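PDB 4FB5: probable oxidoreductase protein from Rhizobium etli, which probably acts as a nucleotide-dependent oxidoreductase of the GFO/IDH/MocA family, with an NAD-binding Rossmann-type domain. Local coordinates for residues A[110-115]-A[138-143]; A[159-164]-A[350-355]. All coordinates share one frame; numbering follows the deposited sequence.

Contact 1 of 2, residues A[110-115]-A[138-143]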
# COMPACT_ATOMS: atom_id res chain seq x y z
N MSE A 110 -34.94 -23.75 14.94
CA MSE A 110 -34.05 -24.31 15.92
C MSE A 110 -33.86 -23.37 17.07
O MSE A 110 -33.99 -23.75 18.23
CB MSE A 110 -32.74 -24.66 15.24
CG MSE A 110 -32.93 -25.56 14.02
SE MSE A 110 -31.22 -26.29 13.43
CE MSE A 110 -31.80 -27.52 12.01
N ALA A 111 -33.56 -22.12 16.77
CA ALA A 111 -33.31 -21.14 17.81
C ALA A 111 -34.50 -21.04 18.76
O ALA A 111 -34.34 -20.90 19.98
CB ALA A 111 -33.00 -19.81 17.18
N ILE A 112 -35.70 -21.10 18.19
CA ILE A 112 -36.94 -21.09 18.95
C ILE A 112 -37.09 -22.37 19.77
O ILE A 112 -37.29 -22.31 20.99
CB ILE A 112 -38.14 -20.89 18.04
CG1 ILE A 112 -38.13 -19.46 17.50
CG2 ILE A 112 -39.41 -21.16 18.81
CD1 ILE A 112 -39.17 -19.17 16.43
N ALA A 113 -36.98 -23.53 19.14
CA ALA A 113 -37.07 -24.73 19.92
C ALA A 113 -36.04 -24.65 21.04
O ALA A 113 -36.29 -25.10 22.15
CB ALA A 113 -36.86 -25.94 19.08
N ALA A 114 -34.90 -24.05 20.77
CA ALA A 114 -33.87 -23.95 21.79
C ALA A 114 -34.31 -23.05 22.93
O ALA A 114 -34.26 -23.43 24.10
CB ALA A 114 -32.56 -23.45 21.19
N LEU A 115 -34.76 -21.85 22.57
CA LEU A 115 -35.17 -20.87 23.55
C LEU A 115 -36.27 -21.39 24.45
O LEU A 115 -36.12 -21.42 25.68
CB LEU A 115 -35.56 -19.57 22.85
CG LEU A 115 -34.35 -18.76 22.35
CD1 LEU A 115 -34.78 -17.71 21.35
CD2 LEU A 115 -33.56 -18.13 23.48
N LEU A 138 -37.67 -13.19 17.97
CA LEU A 138 -37.44 -12.20 19.01
C LEU A 138 -38.49 -12.31 20.14
O LEU A 138 -38.14 -12.40 21.33
CB LEU A 138 -37.45 -10.81 18.39
CG LEU A 138 -37.29 -9.74 19.46
CD1 LEU A 138 -35.94 -9.86 20.25
CD2 LEU A 138 -37.54 -8.37 18.82
N ALA A 139 -39.76 -12.32 19.72
CA ALA A 139 -40.88 -12.52 20.63
C ALA A 139 -40.51 -13.66 21.54
O ALA A 139 -40.43 -13.46 22.77
CB ALA A 139 -42.16 -12.80 19.87
N THR A 140 -40.18 -14.82 20.96
CA THR A 140 -39.73 -15.91 21.81
C THR A 140 -38.68 -15.37 22.77
O THR A 140 -38.97 -15.25 23.95
CB THR A 140 -39.15 -17.09 21.08
OG1 THR A 140 -40.12 -17.62 20.17
CG2 THR A 140 -38.73 -18.15 22.06
N ALA A 141 -37.51 -15.01 22.26
CA ALA A 141 -36.33 -14.71 23.08
C ALA A 141 -36.59 -13.77 24.25
O ALA A 141 -36.17 -14.02 25.36
CB ALA A 141 -35.21 -14.16 22.19
N GLU A 142 -37.24 -12.65 23.95
CA GLU A 142 -37.73 -11.71 24.96
C GLU A 142 -38.48 -12.50 26.02
O GLU A 142 -38.12 -12.48 27.20
CB GLU A 142 -38.66 -10.66 24.32
CG GLU A 142 -37.96 -9.36 23.92
CD GLU A 142 -38.74 -8.52 22.89
OE1 GLU A 142 -39.69 -9.05 22.26
OE2 GLU A 142 -38.39 -7.32 22.70
N ARG A 143 -39.50 -13.22 25.55
CA ARG A 143 -40.28 -14.12 26.39
C ARG A 143 -39.42 -15.16 27.08
O ARG A 143 -39.64 -15.44 28.25
CB ARG A 143 -41.39 -14.79 25.58
CG ARG A 143 -42.34 -15.60 26.42
CD ARG A 143 -43.55 -16.01 25.62
NE ARG A 143 -43.22 -17.02 24.60
CZ ARG A 143 -43.25 -16.81 23.28
NH1 ARG A 143 -43.60 -15.62 22.77
NH2 ARG A 143 -42.94 -17.82 22.48
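T140, which meets both I112 and L115 of the neighbouring helix, has its CA against one face of the R143 guanidinium, 3.6 Å from the plane and off-centre, near the edge of the group. Its two branches then divide the work across the interface. The hydroxyl OG1 comes against the I112 side chain, with T140 OG1 3.8 Å from I112 CG1, without hydrogen bonding to it; the polar partner of OG1 is the carbonyl of R136, one turn earlier in its own helix. With chi1 at -59°, OG1 sits beside the backbone N, where it can bond back to that carbonyl, and T140 CG2 is sent to L115, ending 3.6 Å from L115 CB. Farther along the leucine, L115 CD1 reaches A141 CB at 3.7 Å, while V121 of the central sheet touches the same side chain. The axes of the two segments come within 9.5 Å at their closest and are inclined by only 20°, as befits helices following successive strands in a Rossmann-type alpha/beta domain. Here a threonine satisfies its hydroxyl within its own helix and offers its methyl to the next, and with no hydrogen bond between the segments the two helices are joined by van der Waals contact.

Contact 2 of 2, residues A[159-164]-A[350-355]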
# COMPACT_ATOMS: atom_id res chain seq x y z
N VAL A 159 -9.32 -3.73 16.41
CA VAL A 159 -9.13 -2.49 15.66
C VAL A 159 -10.45 -1.75 15.63
O VAL A 159 -10.52 -0.54 15.76
CB VAL A 159 -8.61 -2.80 14.21
CG1 VAL A 159 -8.88 -1.64 13.24
CG2 VAL A 159 -7.12 -3.23 14.26
N MSE A 160 -11.52 -2.52 15.50
CA MSE A 160 -12.81 -1.96 15.38
C MSE A 160 -13.26 -1.38 16.73
O MSE A 160 -13.82 -0.29 16.74
CB MSE A 160 -13.74 -3.03 14.80
CG MSE A 160 -15.08 -2.53 14.34
SE MSE A 160 -14.85 -1.25 12.84
CE MSE A 160 -14.22 -2.63 11.56
N ARG A 161 -13.03 -2.08 17.86
CA ARG A 161 -13.34 -1.46 19.16
C ARG A 161 -12.53 -0.17 19.36
O ARG A 161 -13.05 0.81 19.90
CB ARG A 161 -13.22 -2.37 20.41
CG ARG A 161 -12.81 -3.82 20.22
CD ARG A 161 -14.03 -4.77 20.13
NE ARG A 161 -13.89 -5.99 20.94
CZ ARG A 161 -14.39 -6.15 22.19
NH1 ARG A 161 -15.05 -5.17 22.81
NH2 ARG A 161 -14.22 -7.29 22.84
N HIS A 162 -11.30 -0.15 18.87
CA HIS A 162 -10.57 1.07 18.93
C HIS A 162 -11.10 2.13 18.01
O HIS A 162 -10.97 3.29 18.32
CB HIS A 162 -9.11 0.86 18.67
CG HIS A 162 -8.26 1.96 19.20
ND1 HIS A 162 -8.19 2.27 20.54
CD2 HIS A 162 -7.43 2.83 18.56
CE1 HIS A 162 -7.36 3.28 20.71
NE2 HIS A 162 -6.88 3.64 19.53
N ILE A 163 -11.68 1.76 16.87
CA ILE A 163 -12.31 2.78 16.03
C ILE A 163 -13.47 3.45 16.75
O ILE A 163 -13.56 4.69 16.79
CB ILE A 163 -12.70 2.25 14.65
CG1 ILE A 163 -11.40 2.07 13.84
CG2 ILE A 163 -13.57 3.26 13.92
CD1 ILE A 163 -11.44 1.19 12.58
N ARG A 164 -14.33 2.64 17.36
CA ARG A 164 -15.48 3.13 18.12
C ARG A 164 -15.05 4.10 19.19
O ARG A 164 -15.62 5.17 19.28
CB ARG A 164 -16.19 2.00 18.80
CG ARG A 164 -17.60 2.27 19.02
CD ARG A 164 -18.21 1.07 19.62
NE ARG A 164 -18.44 1.24 21.04
CZ ARG A 164 -19.63 1.50 21.56
NH1 ARG A 164 -20.70 1.63 20.78
NH2 ARG A 164 -19.75 1.63 22.86
N CYS A 350 -17.41 -15.23 21.25
CA CYS A 350 -17.70 -16.24 22.24
C CYS A 350 -17.52 -15.66 23.65
O CYS A 350 -18.40 -15.77 24.52
CB CYS A 350 -16.80 -17.46 22.03
SG CYS A 350 -17.04 -18.72 23.29
N ARG A 351 -16.38 -15.01 23.86
CA ARG A 351 -16.18 -14.38 25.14
C ARG A 351 -17.35 -13.43 25.40
O ARG A 351 -18.00 -13.55 26.43
CB ARG A 351 -14.82 -13.69 25.24
CG ARG A 351 -14.57 -12.97 26.56
CD ARG A 351 -14.59 -13.94 27.72
NE ARG A 351 -14.73 -13.29 29.05
CZ ARG A 351 -15.89 -12.95 29.63
NH1 ARG A 351 -17.05 -13.15 29.01
NH2 ARG A 351 -15.88 -12.39 30.84
N GLU A 352 -17.68 -12.55 24.46
CA GLU A 352 -18.70 -11.56 24.79
C GLU A 352 -20.06 -12.19 25.05
O GLU A 352 -20.93 -11.59 25.70
CB GLU A 352 -18.78 -10.47 23.73
CG GLU A 352 -17.53 -9.64 23.64
CD GLU A 352 -17.28 -8.74 24.84
OE1 GLU A 352 -16.20 -8.86 25.46
OE2 GLU A 352 -18.14 -7.89 25.14
N LEU A 353 -20.26 -13.40 24.54
CA LEU A 353 -21.52 -14.08 24.71
C LEU A 353 -21.62 -14.55 26.15
O LEU A 353 -22.71 -14.52 26.75
CB LEU A 353 -21.62 -15.29 23.78
CG LEU A 353 -22.81 -16.20 24.07
CD1 LEU A 353 -24.03 -15.36 24.20
CD2 LEU A 353 -23.05 -17.28 23.03
N ILE A 354 -20.49 -14.99 26.69
CA ILE A 354 -20.44 -15.42 28.04
C ILE A 354 -20.64 -14.24 28.98
O ILE A 354 -21.31 -14.38 30.02
CB ILE A 354 -19.14 -16.15 28.32
CG1 ILE A 354 -19.18 -17.47 27.54
CG2 ILE A 354 -18.99 -16.38 29.82
CD1 ILE A 354 -17.89 -17.93 27.05
N ARG A 355 -20.10 -13.08 28.62
CA ARG A 355 -20.36 -11.90 29.41
C ARG A 355 -21.84 -11.72 29.53
O ARG A 355 -22.36 -11.61 30.63
CB ARG A 355 -19.70 -10.65 28.85
CG ARG A 355 -18.51 -10.16 29.68
CD ARG A 355 -17.80 -8.96 29.04
NE ARG A 355 -16.58 -9.36 28.33
CZ ARG A 355 -15.42 -9.66 28.92
NH1 ARG A 355 -15.31 -9.60 30.24
NH2 ARG A 355 -14.37 -10.03 28.20
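R161 meets E352 by side chain alone: R161 CA and E352 CA, the nearest CA pair of the two segments, lie 12.7 Å apart, and the length of the arginine does much of the bridging. From CB, which points toward 350-355, the chain bends at chi2 (-95°) and again at chi3 (-135°); the side chain also touches Y220 and S363. NE is the first polar atom, and it donates to the carbonyl of Q156. Beyond CZ, R161 NH2 approaches E352 OE1 near the guanidinium plane, at the edge of the group; at 3.6 Å this is a long salt bridge, and the guanidinium and carboxylate planes stand 68° apart. The same oxygen is gripped more closely from its own helix, since R355 NE donates to E352 OE1 at 2.9 Å, meeting it from above the carboxylate plane. The other oxygen, OE2, accepts from the backbone N of S363. Nearby, D53 forms a salt bridge with R351 NH2. One buried carboxylate is thus shared by two arginines and a backbone amide, which should favour its ionised form; the link between helix 158-168 and helix 344-358 is mainly electrostatic and rests on one long ion pair, with the closer bond inside 350-355 and little surface buried between the segments.

Entering from the N terminus, the chain lays down the first strands of the parallel sheet, and contact 1 closes a short loop in that domain before the last strand, 148-150, is added: 22 residues, including strand 120-123, separate 110-115 from 138-143. Contact 2 opens only afterwards and spans 185 residues, closing a much larger loop that contains most of the strands of the mixed sheet. The two are therefore in series, neither nested nor crossed. Their centres lie 24 Å apart. Contact 1 joins neighbouring helices of one domain; contact 2 brings helix 344-358, which also packs on helix 35-44, to helix 158-168 beside strand 291-296, linking the Rossmann-type part with the part built round the mixed sheet.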